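PDB 5BN3: V-type ATP synthase alpha chain from Nanoarchaeum equitans Kin4-M, which belongs to the P-loop family of rotary ATPase alpha/beta subunits and serves as the A subunit, here carrying bound ADP. Local coordinates for residues E486-Q491 with E508-I513. Sequence-based numbering, arbitrary orientation.
Sequences EGFLQQ and ELMRII. With ADP (adenosine-5'-diphosphate), chain C.
F488, in the last turn of helix 472-489, reaches across to helix 503-523 and meets three of its side chains. The apolar packing centres on the ring. A chi1 of -175°, which sets CG opposite the backbone N, places the phenyl group against L509 and M510; CD1 lies 4.0 Å from L509 CB, which sits at the ring edge near its plane. M510 CG approaches obliquely, 3.5 Å from F488 CE1. At the root of the same side chain, F488 CB touches I513 CD1 at 4.0 Å. The sulfur adds a Met-aromatic contact: M510 SD is 5.1 Å from the F488 ring centroid, 57° off the ring normal. F448 of helix 441-458 meets this ring edge-to-face. Backbone participates through G487 O, which lies 3.7 Å from L509 CD1. No hydrogen bond joins the two segments; polar links lead elsewhere, F488 O accepting from R205 NE. Past the helix end the chain turns to the nucleotide, where Q491 O accepts a 3.0 Å hydrogen bond from ADP N6, while the Q491 side-chain amide is held through OE1 by R205 N and through NE2 by G203 O. Buried helix-helix packing of the C-terminal helical domain thus adjoins the adenine end of the ADP pocket.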
ATOM      1  N   GLU A 486     -20.016  -1.309 -32.674  1.00 37.68           N
ATOM      2  CA  GLU A 486     -19.715  -2.416 -33.584  1.00 45.25           C
ATOM      3  C   GLU A 486     -19.550  -1.996 -35.043  1.00 49.15           C
ATOM      4  O   GLU A 486     -18.921  -2.706 -35.827  1.00 51.55           O
ATOM      5  CB  GLU A 486     -20.784  -3.516 -33.476  1.00 46.34           C
ATOM      6  CG  GLU A 486     -20.812  -4.243 -32.136  1.00 59.25           C
ATOM      7  CD  GLU A 486     -21.848  -5.356 -32.091  1.00 76.04           C
ATOM      8  OE1 GLU A 486     -22.553  -5.563 -33.103  1.00 88.74           O
ATOM      9  OE2 GLU A 486     -21.958  -6.025 -31.042  1.00 87.84           O
ATOM     10  N   GLY A 487     -20.114  -0.849 -35.411  1.00 42.35           N
ATOM     11  CA  GLY A 487     -20.089  -0.412 -36.796  1.00 41.42           C
ATOM     12  C   GLY A 487     -19.176   0.762 -37.097  1.00 50.72           C
ATOM     13  O   GLY A 487     -18.839   1.000 -38.256  1.00 43.68           O
ATOM     14  N   PHE A 488     -18.768   1.493 -36.062  1.00 38.67           N
ATOM     15  CA  PHE A 488     -17.948   2.686 -36.257  1.00 38.47           C
ATOM     16  C   PHE A 488     -16.635   2.660 -35.469  1.00 45.27           C
ATOM     17  O   PHE A 488     -15.556   2.817 -36.043  1.00 37.66           O
ATOM     18  CB  PHE A 488     -18.750   3.939 -35.901  1.00 38.24           C
ATOM     19  CG  PHE A 488     -18.028   5.220 -36.185  1.00 44.99           C
ATOM     20  CD1 PHE A 488     -17.895   5.679 -37.485  1.00 40.04           C
ATOM     21  CD2 PHE A 488     -17.489   5.972 -35.152  1.00 42.51           C
ATOM     22  CE1 PHE A 488     -17.230   6.859 -37.753  1.00 38.17           C
ATOM     23  CE2 PHE A 488     -16.824   7.155 -35.413  1.00 44.60           C
ATOM     24  CZ  PHE A 488     -16.694   7.599 -36.716  1.00 39.83           C
ATOM     25  N   LEU A 489     -16.732   2.474 -34.157  1.00 36.22           N
ATOM     26  CA  LEU A 489     -15.555   2.504 -33.290  1.00 46.43           C
ATOM     27  C   LEU A 489     -14.629   1.318 -33.548  1.00 39.60           C
ATOM     28  O   LEU A 489     -13.414   1.488 -33.682  1.00 38.93           O
ATOM     29  CB  LEU A 489     -15.968   2.551 -31.817  1.00 40.45           C
ATOM     30  CG  LEU A 489     -16.765   3.787 -31.401  1.00 38.04           C
ATOM     31  CD1 LEU A 489     -17.119   3.745 -29.923  1.00 34.42           C
ATOM     32  CD2 LEU A 489     -15.974   5.036 -31.715  1.00 41.99           C
ATOM     33  N   GLN A 490     -15.201   0.121 -33.624  1.00 33.97           N
ATOM     34  CA  GLN A 490     -14.417  -1.074 -33.921  1.00 40.33           C
ATOM     35  C   GLN A 490     -13.861  -1.018 -35.337  1.00 48.46           C
ATOM     36  O   GLN A 490     -14.542  -0.582 -36.270  1.00 38.63           O
ATOM     37  CB  GLN A 490     -15.258  -2.341 -33.730  1.00 39.91           C
ATOM     38  CG  GLN A 490     -15.490  -2.721 -32.272  1.00 37.23           C
ATOM     39  CD  GLN A 490     -16.309  -3.989 -32.120  1.00 39.88           C
ATOM     40  OE1 GLN A 490     -16.375  -4.815 -33.032  1.00 45.68           O
ATOM     41  NE2 GLN A 490     -16.941  -4.148 -30.963  1.00 37.54           N
ATOM     42  N   GLN A 491     -12.617  -1.460 -35.488  1.00 37.75           N
ATOM     43  CA  GLN A 491     -11.952  -1.451 -36.784  1.00 36.00           C
ATOM     44  C   GLN A 491     -10.920  -2.574 -36.847  1.00 40.69           C
ATOM     45  O   GLN A 491      -9.949  -2.583 -36.085  1.00 34.06           O
ATOM     46  CB  GLN A 491     -11.297  -0.088 -37.040  1.00 34.95           C
ATOM     47  CG  GLN A 491     -10.735   0.082 -38.447  1.00 36.96           C
ATOM     48  CD  GLN A 491     -10.409   1.525 -38.782  1.00 42.33           C
ATOM     49  OE1 GLN A 491     -10.845   2.451 -38.096  1.00 38.34           O
ATOM     50  NE2 GLN A 491      -9.637   1.722 -39.845  1.00 35.93           N
ATOM     51  N   GLU A 508     -19.209   9.014 -44.269  1.00 52.03           N
ATOM     52  CA  GLU A 508     -20.403   8.322 -44.749  1.00 53.26           C
ATOM     53  C   GLU A 508     -21.006   7.403 -43.695  1.00 54.91           C
ATOM     54  O   GLU A 508     -22.227   7.299 -43.584  1.00 51.13           O
ATOM     55  CB  GLU A 508     -20.100   7.532 -46.024  1.00 45.17           C
ATOM     56  CG  GLU A 508     -20.046   8.390 -47.275  1.00 54.40           C
ATOM     57  CD  GLU A 508     -21.352   9.114 -47.539  1.00 91.56           C
ATOM     58  OE1 GLU A 508     -22.400   8.441 -47.634  1.00 81.81           O
ATOM     59  OE2 GLU A 508     -21.334  10.358 -47.645  1.00 86.58           O
ATOM     60  N   LEU A 509     -20.146   6.742 -42.926  1.00 52.66           N
ATOM     61  CA  LEU A 509     -20.598   5.906 -41.820  1.00 41.41           C
ATOM     62  C   LEU A 509     -21.331   6.732 -40.768  1.00 38.62           C
ATOM     63  O   LEU A 509     -22.375   6.318 -40.266  1.00 46.17           O
ATOM     64  CB  LEU A 509     -19.419   5.167 -41.182  1.00 46.53           C
ATOM     65  CG  LEU A 509     -19.044   3.819 -41.799  1.00 58.58           C
ATOM     66  CD1 LEU A 509     -17.841   3.210 -41.095  1.00 53.09           C
ATOM     67  CD2 LEU A 509     -20.231   2.882 -41.726  1.00 51.59           C
ATOM     68  N   MET A 510     -20.780   7.898 -40.441  1.00 42.22           N
ATOM     69  CA  MET A 510     -21.398   8.797 -39.470  1.00 52.55           C
ATOM     70  C   MET A 510     -22.760   9.276 -39.972  1.00 47.73           C
ATOM     71  O   MET A 510     -23.720   9.359 -39.206  1.00 46.01           O
ATOM     72  CB  MET A 510     -20.489  10.002 -39.194  1.00 44.66           C
ATOM     73  CG  MET A 510     -19.112   9.646 -38.651  1.00 56.57           C
ATOM     74  SD  MET A 510     -18.048  11.079 -38.371  1.00 51.46           S
ATOM     75  CE  MET A 510     -18.972  11.925 -37.090  1.00 59.12           C
ATOM     76  N   ARG A 511     -22.835   9.579 -41.264  1.00 50.82           N
ATOM     77  CA  ARG A 511     -24.056  10.107 -41.867  1.00 52.80           C
ATOM     78  C   ARG A 511     -25.194   9.090 -41.909  1.00 46.03           C
ATOM     79  O   ARG A 511     -26.341   9.432 -41.632  1.00 56.58           O
ATOM     80  CB  ARG A 511     -23.768  10.644 -43.272  1.00 48.55           C
ATOM     81  CG  ARG A 511     -23.100  12.010 -43.275  1.00 56.44           C
ATOM     82  CD  ARG A 511     -22.738  12.460 -44.679  1.00 70.24           C
ATOM     83  NE  ARG A 511     -22.201  13.818 -44.680  1.00 75.08           N
ATOM     84  CZ  ARG A 511     -21.396  14.307 -45.618  1.00 82.30           C
ATOM     85  NH1 ARG A 511     -21.023  13.546 -46.637  1.00 83.96           N
ATOM     86  NH2 ARG A 511     -20.959  15.554 -45.531  1.00 70.80           N
ATOM     87  N   ILE A 512     -24.876   7.844 -42.246  1.00 46.69           N
ATOM     88  CA  ILE A 512     -25.895   6.800 -42.320  1.00 46.03           C
ATOM     89  C   ILE A 512     -26.370   6.365 -40.929  1.00 63.83           C
ATOM     90  O   ILE A 512     -27.545   6.043 -40.742  1.00 54.25           O
ATOM     91  CB  ILE A 512     -25.421   5.591 -43.166  1.00 56.06           C
ATOM     92  CG1 ILE A 512     -26.567   4.603 -43.394  1.00 65.06           C
ATOM     93  CG2 ILE A 512     -24.235   4.895 -42.517  1.00 57.70           C
ATOM     94  CD1 ILE A 512     -27.764   5.215 -44.083  1.00 70.83           C
ATOM     95  N   ILE A 513     -25.463   6.378 -39.956  1.00 50.02           N
ATOM     96  CA  ILE A 513     -25.822   6.093 -38.569  1.00 46.53           C
ATOM     97  C   ILE A 513     -26.731   7.199 -38.032  1.00 49.94           C
ATOM     98  O   ILE A 513     -27.748   6.926 -37.392  1.00 51.93           O
ATOM     99  CB  ILE A 513     -24.567   5.968 -37.671  1.00 54.57           C
ATOM    100  CG1 ILE A 513     -23.802   4.682 -37.992  1.00 52.11           C
ATOM    101  CG2 ILE A 513     -24.951   5.969 -36.204  1.00 43.17           C
ATOM    102  CD1 ILE A 513     -22.494   4.544 -37.233  1.00 52.87           C
TER
HETATM  103  PB  ADP C 601      -0.133  -4.745 -26.667  1.00 30.00           P
HETATM  104  O1B ADP C 601      -0.972  -3.687 -26.001  1.00 28.44           O
HETATM  105  O2B ADP C 601       0.917  -4.217 -27.604  1.00 25.84           O
HETATM  106  O3B ADP C 601       0.349  -5.812 -25.719  1.00 29.94           O
HETATM  107  PA  ADP C 601      -1.028  -5.840 -29.176  1.00 31.29           P
HETATM  108  O1A ADP C 601      -0.933  -4.576 -29.979  1.00 33.38           O
HETATM  109  O2A ADP C 601       0.039  -6.895 -29.313  1.00 31.11           O
HETATM  110  O3A ADP C 601      -1.220  -5.476 -27.615  1.00 29.81           O
HETATM  111  O5' ADP C 601      -2.452  -6.517 -29.501  1.00 32.13           O
HETATM  112  C5' ADP C 601      -2.902  -7.631 -28.731  1.00 33.85           C
HETATM  113  C4' ADP C 601      -3.842  -8.496 -29.563  1.00 37.18           C
HETATM  114  O4' ADP C 601      -5.002  -7.746 -29.944  1.00 36.24           O
HETATM  115  C3' ADP C 601      -3.140  -8.952 -30.830  1.00 41.57           C
HETATM  116  O3' ADP C 601      -3.225 -10.376 -30.932  1.00 46.11           O
HETATM  117  C2' ADP C 601      -3.896  -8.285 -31.958  1.00 46.56           C
HETATM  118  O2' ADP C 601      -4.114  -9.185 -33.044  1.00 68.69           O
HETATM  119  C1' ADP C 601      -5.217  -7.843 -31.352  1.00 33.82           C
HETATM  120  N9  ADP C 601      -5.607  -6.526 -31.909  1.00 38.00           N
HETATM  121  C8  ADP C 601      -5.265  -5.322 -31.414  1.00 35.07           C
HETATM  122  N7  ADP C 601      -5.786  -4.321 -32.167  1.00 32.95           N
HETATM  123  C5  ADP C 601      -6.485  -4.887 -33.169  1.00 39.51           C
HETATM  124  C6  ADP C 601      -7.285  -4.404 -34.317  1.00 33.84           C
HETATM  125  N6  ADP C 601      -7.452  -3.076 -34.551  1.00 35.37           N
HETATM  126  N1  ADP C 601      -7.846  -5.339 -35.117  1.00 36.50           N
HETATM  127  C2  ADP C 601      -7.690  -6.659 -34.895  1.00 44.31           C
HETATM  128  N3  ADP C 601      -6.977  -7.166 -33.874  1.00 40.99           N
HETATM  129  C4  ADP C 601      -6.364  -6.342 -32.992  1.00 40.18           C